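Local coordinates for DUF2235 domain-containing protein (PDB 4O5P) that probably hydrolyses phospholipids of target-cell membranes as a Tle1-type effector delivered by the type VI secretion system, at residues A[149-154]-A[172-177]; A[159-164]-A[208-213]; A[212-217]-A[224-229]. All coordinates share one frame; numbering follows the deposited sequence.

Contact 1 of 3, residues A[149-154]-A[172-177]; sequences GLVQLV and QGLVEE
V151 pushes its two methyls against L174, and this pair makes up most of the contact. V151 CG1 meets L174 CD1 at 3.8 Å. V151 CG2 lies beside the root of the same leucine, 3.8 Å from L174 CB. The V151 rotamer explains the double touch. CG1 is anti to the backbone N (chi1 176°) and CG2 is anti to the carbonyl carbon. Both methyls therefore face the helix that bears L174. The two side chains cross at a slant; the base of the leucine meets one methyl and its CD1 branch the other. V175 adds a smaller, looser touch, with its CG2 4.4 Å from V151 CG2. Its CB points to the flank of the interface and not straight at V151.

The two helices are 139-162 and 168-178, joined by a short loop. Helix 139-162 lies on one face of the mixed sheet of the α/β-hydrolase-type catalytic fold, and helix 168-178 packs against it. The backbones come nearest at V151 and L174, whose CA atoms are 7.4 Å apart. The interface between these segments is small and wholly apolar. V151 is buried further by V171 and M178 of helix 168-178 and by L166 of the connecting loop. On another flank of helix 139-162, L150 and L153 pack on helix 238-254, while E176 on the outer side of helix 168-178 forms a salt bridge with K127.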
loop_
_atom_site.group_PDB
_atom_site.type_symbol
_atom_site.label_atom_id
_atom_site.label_comp_id
_atom_site.label_asym_id
_atom_site.label_seq_id
_atom_site.Cartn_x
_atom_site.Cartn_y
_atom_site.Cartn_z
ATOM N N GLY A 149 5.851 -8.622 -11.461
ATOM C CA GLY A 149 5.005 -9.708 -10.984
ATOM C C GLY A 149 4.491 -10.556 -12.125
ATOM O O GLY A 149 4.646 -11.784 -12.107
ATOM N N LEU A 150 3.902 -9.906 -13.132
ATOM C CA LEU A 150 3.467 -10.621 -14.333
ATOM C C LEU A 150 4.600 -11.446 -14.974
ATOM O O LEU A 150 4.408 -12.624 -15.282
ATOM C CB LEU A 150 2.822 -9.659 -15.338
ATOM C CG LEU A 150 1.468 -9.101 -14.883
ATOM C CD1 LEU A 150 1.008 -7.942 -15.756
ATOM C CD2 LEU A 150 0.420 -10.219 -14.872
ATOM N N VAL A 151 5.780 -10.841 -15.119
ATOM C CA VAL A 151 6.941 -11.533 -15.685
ATOM C C VAL A 151 7.310 -12.792 -14.902
ATOM O O VAL A 151 7.670 -13.814 -15.500
ATOM C CB VAL A 151 8.167 -10.594 -15.796
ATOM C CG1 VAL A 151 9.405 -11.352 -16.286
ATOM C CG2 VAL A 151 7.851 -9.429 -16.718
ATOM N N GLN A 152 7.201 -12.735 -13.573
ATOM C CA GLN A 152 7.575 -13.885 -12.743
ATOM C C GLN A 152 6.782 -15.155 -13.055
ATOM O O GLN A 152 7.278 -16.272 -12.840
ATOM C CB GLN A 152 7.451 -13.552 -11.258
ATOM C CG GLN A 152 8.353 -12.426 -10.831
ATOM C CD GLN A 152 9.721 -12.518 -11.471
ATOM O OE1 GLN A 152 10.514 -13.399 -11.138
ATOM N NE2 GLN A 152 9.996 -11.626 -12.404
ATOM N N LEU A 153 5.561 -14.975 -13.552
ATOM C CA LEU A 153 4.710 -16.080 -13.966
ATOM C C LEU A 153 5.311 -16.737 -15.208
ATOM O O LEU A 153 5.344 -17.979 -15.349
ATOM C CB LEU A 153 3.317 -15.551 -14.304
ATOM C CG LEU A 153 2.450 -14.885 -13.223
ATOM C CD1 LEU A 153 1.040 -14.701 -13.768
ATOM C CD2 LEU A 153 2.419 -15.684 -11.930
ATOM N N VAL A 154 5.776 -15.878 -16.110
ATOM C CA VAL A 154 6.432 -16.325 -17.320
ATOM C C VAL A 154 7.656 -17.137 -16.903
ATOM O O VAL A 154 7.878 -18.230 -17.421
ATOM C CB VAL A 154 6.831 -15.139 -18.233
ATOM C CG1 VAL A 154 7.804 -15.596 -19.316
ATOM C CG2 VAL A 154 5.610 -14.503 -18.872
ATOM N N GLN A 172 14.306 -7.161 -16.753
ATOM C CA GLN A 172 14.445 -5.701 -16.842
ATOM C C GLN A 172 13.864 -5.123 -18.130
ATOM O O GLN A 172 13.115 -4.135 -18.101
ATOM C CB GLN A 172 15.914 -5.306 -16.745
ATOM C CG GLN A 172 16.486 -5.399 -15.348
ATOM C CD GLN A 172 17.967 -5.143 -15.326
ATOM O OE1 GLN A 172 18.624 -5.178 -16.369
ATOM N NE2 GLN A 172 18.511 -4.875 -14.139
ATOM N N GLY A 173 14.207 -5.739 -19.258
ATOM C CA GLY A 173 13.705 -5.285 -20.545
ATOM C C GLY A 173 12.203 -5.451 -20.717
ATOM O O GLY A 173 11.547 -4.652 -21.393
ATOM N N LEU A 174 11.655 -6.501 -20.118
ATOM C CA LEU A 174 10.236 -6.783 -20.249
ATOM C C LEU A 174 9.474 -5.724 -19.482
ATOM O O LEU A 174 8.557 -5.099 -20.018
ATOM C CB LEU A 174 9.910 -8.184 -19.707
ATOM C CG LEU A 174 10.369 -9.336 -20.598
ATOM C CD1 LEU A 174 10.544 -10.601 -19.783
ATOM C CD2 LEU A 174 9.384 -9.578 -21.723
ATOM N N VAL A 175 9.894 -5.511 -18.237
ATOM C CA VAL A 175 9.291 -4.494 -17.382
ATOM C C VAL A 175 9.367 -3.130 -18.068
ATOM O O VAL A 175 8.397 -2.390 -18.054
ATOM C CB VAL A 175 9.965 -4.440 -15.992
ATOM C CG1 VAL A 175 9.476 -3.220 -15.181
ATOM C CG2 VAL A 175 9.706 -5.732 -15.231
ATOM N N GLU A 176 10.507 -2.814 -18.690
ATOM C CA GLU A 176 10.631 -1.541 -19.415
ATOM C C GLU A 176 9.684 -1.428 -20.612
ATOM O O GLU A 176 9.098 -0.366 -20.847
ATOM C CB GLU A 176 12.062 -1.345 -19.907
ATOM C CG GLU A 176 13.068 -0.983 -18.828
ATOM C CD GLU A 176 14.420 -0.677 -19.420
ATOM O OE1 GLU A 176 14.778 -1.313 -20.439
ATOM O OE2 GLU A 176 15.117 0.205 -18.886
ATOM N N GLU A 177 9.568 -2.513 -21.378
ATOM C CA GLU A 177 8.665 -2.584 -22.534
ATOM C C GLU A 177 7.191 -2.468 -22.166
ATOM O O GLU A 177 6.392 -1.962 -22.960
ATOM C CB GLU A 177 8.874 -3.898 -23.301
ATOM C CG GLU A 177 10.196 -3.991 -24.056
ATOM C CD GLU A 177 10.405 -5.361 -24.698
ATOM O OE1 GLU A 177 9.397 -6.015 -25.061
ATOM O OE2 GLU A 177 11.574 -5.785 -24.826
#

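Contact 2 of 3, residues A[159-164]-A[208-213]; sequences YTLLKS and KELEEK
L161 and K213 face each other across this helix pair, with their CA atoms 7.4 Å apart. The side chains cross at a slant. L161 leads with one branch. L161 CD1 lies 3.8 Å from the backbone oxygen L210 O, and L161 CD1 is 4.0 Å from K213 CB. This methyl rests on the turn of helix that joins L210 to K213. L210 CD2 approaches L161 CD1 more loosely, at 4.3 Å.

K213 meets L162 differently, at about a right angle. The lysine chain is bent at chi2 (-74°), which carries its outer half across the leucine. K213 CE then lies 3.9 Å from both L162 CD1 and L162 CD2. The contact with the lysine is thus mainly through its aliphatic carbons.

The contact joins the C-terminal end of helix 139-162 to helix 195-219, both on one side of the α/β-hydrolase-type sheet. K163 leaves the helix with a positive phi, yet K163 N still bonds to Y159 O at 3.0 Å. L210 packs further on L157 and F158 of helix 139-162. Away from helix 195-219, T160 leans on K63 and I65 of strand 62-71.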
loop_
_atom_site.group_PDB
_atom_site.type_symbol
_atom_site.label_atom_id
_atom_site.label_comp_id
_atom_site.label_asym_id
_atom_site.label_seq_id
_atom_site.Cartn_x
_atom_site.Cartn_y
_atom_site.Cartn_z
ATOM N N TYR A 159 10.820 -22.025 -16.411
ATOM C CA TYR A 159 11.630 -22.982 -15.664
ATOM C C TYR A 159 10.973 -24.341 -15.679
ATOM O O TYR A 159 11.658 -25.365 -15.763
ATOM C CB TYR A 159 11.844 -22.548 -14.213
ATOM C CG TYR A 159 12.820 -23.439 -13.457
ATOM C CD1 TYR A 159 12.390 -24.594 -12.807
ATOM C CD2 TYR A 159 14.169 -23.121 -13.401
ATOM C CE1 TYR A 159 13.284 -25.402 -12.125
ATOM C CE2 TYR A 159 15.064 -23.915 -12.727
ATOM C CZ TYR A 159 14.618 -25.053 -12.091
ATOM O OH TYR A 159 15.514 -25.842 -11.417
ATOM N N THR A 160 9.649 -24.353 -15.577
ATOM C CA THR A 160 8.929 -25.616 -15.573
ATOM C C THR A 160 9.260 -26.422 -16.828
ATOM O O THR A 160 9.559 -27.611 -16.741
ATOM C CB THR A 160 7.420 -25.408 -15.447
ATOM O OG1 THR A 160 7.133 -24.750 -14.201
ATOM C CG2 THR A 160 6.706 -26.740 -15.465
ATOM N N LEU A 161 9.257 -25.759 -17.980
ATOM C CA LEU A 161 9.442 -26.445 -19.264
ATOM C C LEU A 161 10.902 -26.617 -19.682
ATOM O O LEU A 161 11.291 -27.685 -20.157
ATOM C CB LEU A 161 8.668 -25.711 -20.365
ATOM C CG LEU A 161 7.158 -25.624 -20.121
ATOM C CD1 LEU A 161 6.461 -24.680 -21.100
ATOM C CD2 LEU A 161 6.537 -26.999 -20.197
ATOM N N LEU A 162 11.714 -25.582 -19.496
ATOM C CA LEU A 162 13.064 -25.568 -20.053
ATOM C C LEU A 162 14.208 -25.674 -19.040
ATOM O O LEU A 162 15.379 -25.676 -19.433
ATOM C CB LEU A 162 13.255 -24.310 -20.899
ATOM C CG LEU A 162 12.592 -24.352 -22.272
ATOM C CD1 LEU A 162 11.941 -23.010 -22.600
ATOM C CD2 LEU A 162 13.631 -24.725 -23.322
ATOM N N LYS A 163 13.877 -25.738 -17.752
ATOM C CA LYS A 163 14.883 -25.888 -16.694
ATOM C C LYS A 163 15.925 -24.760 -16.636
ATOM O O LYS A 163 17.055 -24.957 -16.175
ATOM C CB LYS A 163 15.575 -27.250 -16.788
ATOM C CG LYS A 163 14.604 -28.421 -16.823
ATOM C CD LYS A 163 13.584 -28.362 -15.683
ATOM C CE LYS A 163 12.574 -29.501 -15.798
ATOM N NZ LYS A 163 11.516 -29.453 -14.738
ATOM N N SER A 164 15.538 -23.579 -17.097
ATOM C CA SER A 164 16.335 -22.376 -16.887
ATOM C C SER A 164 15.378 -21.274 -16.456
ATOM O O SER A 164 14.162 -21.406 -16.601
ATOM C CB SER A 164 17.072 -21.975 -18.163
ATOM O OG SER A 164 16.167 -21.848 -19.246
ATOM N N LYS A 208 3.893 -17.271 -26.518
ATOM C CA LYS A 208 3.762 -18.122 -27.692
ATOM C C LYS A 208 4.797 -19.230 -27.670
ATOM O O LYS A 208 4.462 -20.380 -27.955
ATOM C CB LYS A 208 3.841 -17.303 -28.978
ATOM C CG LYS A 208 2.566 -16.499 -29.237
ATOM C CD LYS A 208 2.669 -15.632 -30.474
ATOM C CE LYS A 208 1.389 -14.828 -30.678
ATOM N NZ LYS A 208 1.645 -13.586 -31.465
ATOM N N GLU A 209 6.041 -18.891 -27.314
ATOM C CA GLU A 209 7.099 -19.898 -27.180
ATOM C C GLU A 209 6.633 -20.972 -26.221
ATOM O O GLU A 209 6.774 -22.164 -26.482
ATOM C CB GLU A 209 8.364 -19.296 -26.581
ATOM C CG GLU A 209 9.285 -18.545 -27.518
ATOM C CD GLU A 209 10.457 -17.942 -26.765
ATOM O OE1 GLU A 209 10.973 -18.597 -25.827
ATOM O OE2 GLU A 209 10.856 -16.806 -27.094
ATOM N N LEU A 210 6.092 -20.537 -25.094
ATOM C CA LEU A 210 5.724 -21.452 -24.021
ATOM C C LEU A 210 4.555 -22.323 -24.427
ATOM O O LEU A 210 4.509 -23.519 -24.099
ATOM C CB LEU A 210 5.386 -20.669 -22.742
ATOM C CG LEU A 210 6.575 -19.874 -22.198
ATOM C CD1 LEU A 210 6.292 -19.268 -20.824
ATOM C CD2 LEU A 210 7.816 -20.717 -22.161
ATOM N N GLU A 211 3.615 -21.727 -25.154
ATOM C CA GLU A 211 2.463 -22.468 -25.633
ATOM C C GLU A 211 2.889 -23.515 -26.646
ATOM O O GLU A 211 2.353 -24.623 -26.652
ATOM C CB GLU A 211 1.437 -21.537 -26.259
ATOM C CG GLU A 211 0.120 -22.244 -26.518
ATOM C CD GLU A 211 -1.004 -21.303 -26.913
ATOM O OE1 GLU A 211 -0.708 -20.184 -27.380
ATOM O OE2 GLU A 211 -2.185 -21.690 -26.762
ATOM N N GLU A 212 3.846 -23.143 -27.494
ATOM C CA GLU A 212 4.421 -24.038 -28.505
ATOM C C GLU A 212 5.081 -25.227 -27.830
ATOM O O GLU A 212 4.888 -26.364 -28.260
ATOM C CB GLU A 212 5.500 -23.307 -29.325
ATOM C CG GLU A 212 5.454 -23.510 -30.849
ATOM C CD GLU A 212 5.015 -24.901 -31.279
ATOM O OE1 GLU A 212 5.872 -25.805 -31.404
ATOM O OE2 GLU A 212 3.805 -25.083 -31.514
ATOM N N LYS A 213 5.882 -24.961 -26.793
ATOM C CA LYS A 213 6.497 -26.046 -26.026
ATOM C C LYS A 213 5.459 -26.982 -25.411
ATOM O O LYS A 213 5.626 -28.213 -25.431
ATOM C CB LYS A 213 7.408 -25.501 -24.937
ATOM C CG LYS A 213 8.479 -24.536 -25.430
ATOM C CD LYS A 213 9.611 -25.240 -26.185
ATOM C CE LYS A 213 10.933 -24.430 -26.099
ATOM N NZ LYS A 213 12.041 -25.068 -26.886
#

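Contact 3 of 3, residues A[212-217]-A[224-229]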
loop_
_atom_site.group_PDB
_atom_site.type_symbol
_atom_site.label_atom_id
_atom_site.label_comp_id
_atom_site.label_asym_id
_atom_site.label_seq_id
_atom_site.Cartn_x
_atom_site.Cartn_y
_atom_site.Cartn_z
ATOM N N GLU A 212 3.846 -23.143 -27.494
ATOM C CA GLU A 212 4.421 -24.038 -28.505
ATOM C C GLU A 212 5.081 -25.227 -27.830
ATOM O O GLU A 212 4.888 -26.364 -28.260
ATOM C CB GLU A 212 5.500 -23.307 -29.325
ATOM C CG GLU A 212 5.454 -23.510 -30.849
ATOM C CD GLU A 212 5.015 -24.901 -31.279
ATOM O OE1 GLU A 212 5.872 -25.805 -31.404
ATOM O OE2 GLU A 212 3.805 -25.083 -31.514
ATOM N N LYS A 213 5.882 -24.961 -26.793
ATOM C CA LYS A 213 6.497 -26.046 -26.026
ATOM C C LYS A 213 5.459 -26.982 -25.411
ATOM O O LYS A 213 5.626 -28.213 -25.431
ATOM C CB LYS A 213 7.408 -25.501 -24.937
ATOM C CG LYS A 213 8.479 -24.536 -25.430
ATOM C CD LYS A 213 9.611 -25.240 -26.185
ATOM C CE LYS A 213 10.933 -24.430 -26.099
ATOM N NZ LYS A 213 12.041 -25.068 -26.886
ATOM N N LEU A 214 4.386 -26.405 -24.872
ATOM C CA LEU A 214 3.341 -27.199 -24.234
ATOM C C LEU A 214 2.649 -28.051 -25.293
ATOM O O LEU A 214 2.320 -29.208 -25.045
ATOM C CB LEU A 214 2.342 -26.301 -23.500
ATOM C CG LEU A 214 2.874 -25.792 -22.162
ATOM C CD1 LEU A 214 2.049 -24.616 -21.627
ATOM C CD2 LEU A 214 2.930 -26.928 -21.145
ATOM N N ARG A 215 2.456 -27.480 -26.476
ATOM C CA ARG A 215 1.961 -28.249 -27.597
ATOM C C ARG A 215 2.873 -29.447 -27.906
ATOM O O ARG A 215 2.395 -30.567 -28.037
ATOM C CB ARG A 215 1.830 -27.357 -28.824
ATOM C CG ARG A 215 1.306 -28.083 -30.047
ATOM C CD ARG A 215 1.311 -27.168 -31.263
ATOM N NE ARG A 215 -0.009 -27.117 -31.883
ATOM C CZ ARG A 215 -0.655 -25.993 -32.188
ATOM N NH1 ARG A 215 -0.098 -24.810 -31.940
ATOM N NH2 ARG A 215 -1.857 -26.052 -32.749
ATOM N N GLN A 216 4.177 -29.216 -28.003
ATOM C CA GLN A 216 5.104 -30.296 -28.338
ATOM C C GLN A 216 4.997 -31.435 -27.324
ATOM O O GLN A 216 4.939 -32.622 -27.694
ATOM C CB GLN A 216 6.547 -29.781 -28.378
ATOM C CG GLN A 216 6.895 -28.904 -29.577
ATOM C CD GLN A 216 8.255 -28.240 -29.419
ATOM O OE1 GLN A 216 9.154 -28.792 -28.783
ATOM N NE2 GLN A 216 8.400 -27.046 -29.974
ATOM N N ARG A 217 4.958 -31.064 -26.047
ATOM C CA ARG A 217 4.978 -32.038 -24.961
ATOM C C ARG A 217 3.710 -32.833 -24.939
ATOM O O ARG A 217 3.729 -34.023 -24.625
ATOM C CB ARG A 217 5.149 -31.334 -23.607
ATOM C CG ARG A 217 6.426 -30.546 -23.491
ATOM C CD ARG A 217 6.519 -29.880 -22.138
ATOM N NE ARG A 217 6.939 -30.800 -21.085
ATOM C CZ ARG A 217 6.117 -31.305 -20.176
ATOM N NH1 ARG A 217 4.834 -30.968 -20.193
ATOM N NH2 ARG A 217 6.570 -32.131 -19.244
ATOM N N PRO A 224 6.287 -34.745 -17.123
ATOM C CA PRO A 224 4.928 -34.591 -16.588
ATOM C C PRO A 224 4.004 -33.764 -17.488
ATOM O O PRO A 224 4.473 -32.817 -18.128
ATOM C CB PRO A 224 5.157 -33.840 -15.259
ATOM C CG PRO A 224 6.684 -33.686 -15.117
ATOM C CD PRO A 224 7.223 -33.798 -16.495
ATOM N N HIS A 225 2.716 -34.116 -17.536
ATOM C CA HIS A 225 1.730 -33.272 -18.210
ATOM C C HIS A 225 1.459 -32.021 -17.364
ATOM O O HIS A 225 0.950 -32.131 -16.252
ATOM C CB HIS A 225 0.406 -34.017 -18.427
ATOM C CG HIS A 225 0.438 -35.020 -19.538
ATOM N ND1 HIS A 225 1.553 -35.775 -19.837
ATOM C CD2 HIS A 225 -0.523 -35.415 -20.408
ATOM C CE1 HIS A 225 1.281 -36.585 -20.845
ATOM N NE2 HIS A 225 0.027 -36.387 -21.209
ATOM N N ILE A 226 1.788 -30.843 -17.898
ATOM C CA ILE A 226 1.537 -29.583 -17.201
ATOM C C ILE A 226 0.067 -29.206 -17.283
ATOM O O ILE A 226 -0.465 -29.011 -18.374
ATOM C CB ILE A 226 2.412 -28.443 -17.759
ATOM C CG1 ILE A 226 3.881 -28.851 -17.751
ATOM C CG2 ILE A 226 2.220 -27.178 -16.947
ATOM C CD1 ILE A 226 4.352 -29.390 -16.421
ATOM N N LEU A 227 -0.581 -29.080 -16.126
ATOM C CA LEU A 227 -2.035 -29.008 -16.074
ATOM C C LEU A 227 -2.628 -27.613 -15.943
ATOM O O LEU A 227 -3.602 -27.282 -16.628
ATOM C CB LEU A 227 -2.554 -29.863 -14.924
ATOM C CG LEU A 227 -2.426 -31.368 -15.117
ATOM C CD1 LEU A 227 -2.944 -32.093 -13.898
ATOM C CD2 LEU A 227 -3.191 -31.784 -16.362
ATOM N N ALA A 228 -2.083 -26.810 -15.033
ATOM C CA ALA A 228 -2.691 -25.517 -14.737
ATOM C C ALA A 228 -1.738 -24.615 -13.996
ATOM O O ALA A 228 -0.640 -25.026 -13.595
ATOM C CB ALA A 228 -3.978 -25.688 -13.905
HETATM N N MSE A 229 -2.192 -23.383 -13.806
HETATM C CA MSE A 229 -1.472 -22.414 -13.015
HETATM C C MSE A 229 -2.388 -21.835 -11.966
HETATM O O MSE A 229 -3.431 -21.279 -12.285
HETATM C CB MSE A 229 -0.922 -21.320 -13.908
HETATM C CG MSE A 229 0.237 -21.854 -14.697
HETATM SE SE MSE A 229 1.245 -20.627 -15.701
HETATM C CE MSE A 229 1.288 -19.039 -14.510
#
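Helix 212-217 and strand 225-229 run at 127° to each other, nearer antiparallel than parallel, with their axes 9.3 Å apart at the closest. This is the helix-to-strand half of a beta-alpha-beta crossover in an α/β-hydrolase-type fold. Strands 111-116 and 225-236 both pair in parallel with strand 62-71, and helix 195-219 is the last helix of the connection between them. P224, preceded by a cis peptide bond, stands just before the strand.

R217 is the main side chain. Its chain is bent at chi3, and its guanidinium meets P224 O edge-on. R217 NH1 donates to P224 O at 2.8 Å. This bond lies close to the guanidinium plane and in the carbonyl plane, with a C=O...N angle of 160°. It is well bent at the hydrogen, where the angle is 131°. R217 NH2 also points at P224 O, but that contact is modelled too short to trust in detail. The NH1 bond ties the last residue before the strand to the last turns of the helix.

Beside this polar link is an apolar one. L214 and I226 cross at about a right angle, and L214 CD2 reaches I226 CB at 3.7 Å. L270 of strand 270-280 touches both residues, while T160 of helix 139-162 packs on I226. H225 turns its CB away from the helix, and its ring meets that of F41.

Within the helix, Q216 NE2 donates to E212 OE1 at 3.2 Å, on the anti side of the carboxylate. The arginine also has an aliphatic neighbour on the strand: I226 CG1 sits obliquely to the guanidinium, 3.4 Å from R217 NH1.

In the fold
The three contacts lie on one side of the chain's centre. Contacts 2 and 3 are the closest neighbours, with centres about 8 Å apart, and share E212 and K213 on helix 195-219. L161 joins them: L161 CD2 is 3.5 Å from R217 CD and 3.7 Å from L214 CD2. Contacts 1 and 2 both use helix 139-162, their centres about 16 Å apart, and V154 O touches L210 CD1 at 3.9 Å. Contact 1 reaches contact 3 where L153 CB meets selenomethionine M229 CE at 4.0 Å. Strand 225-236 leads into a probable nucleophile elbow at S237, which may form a triad with H379 and D281.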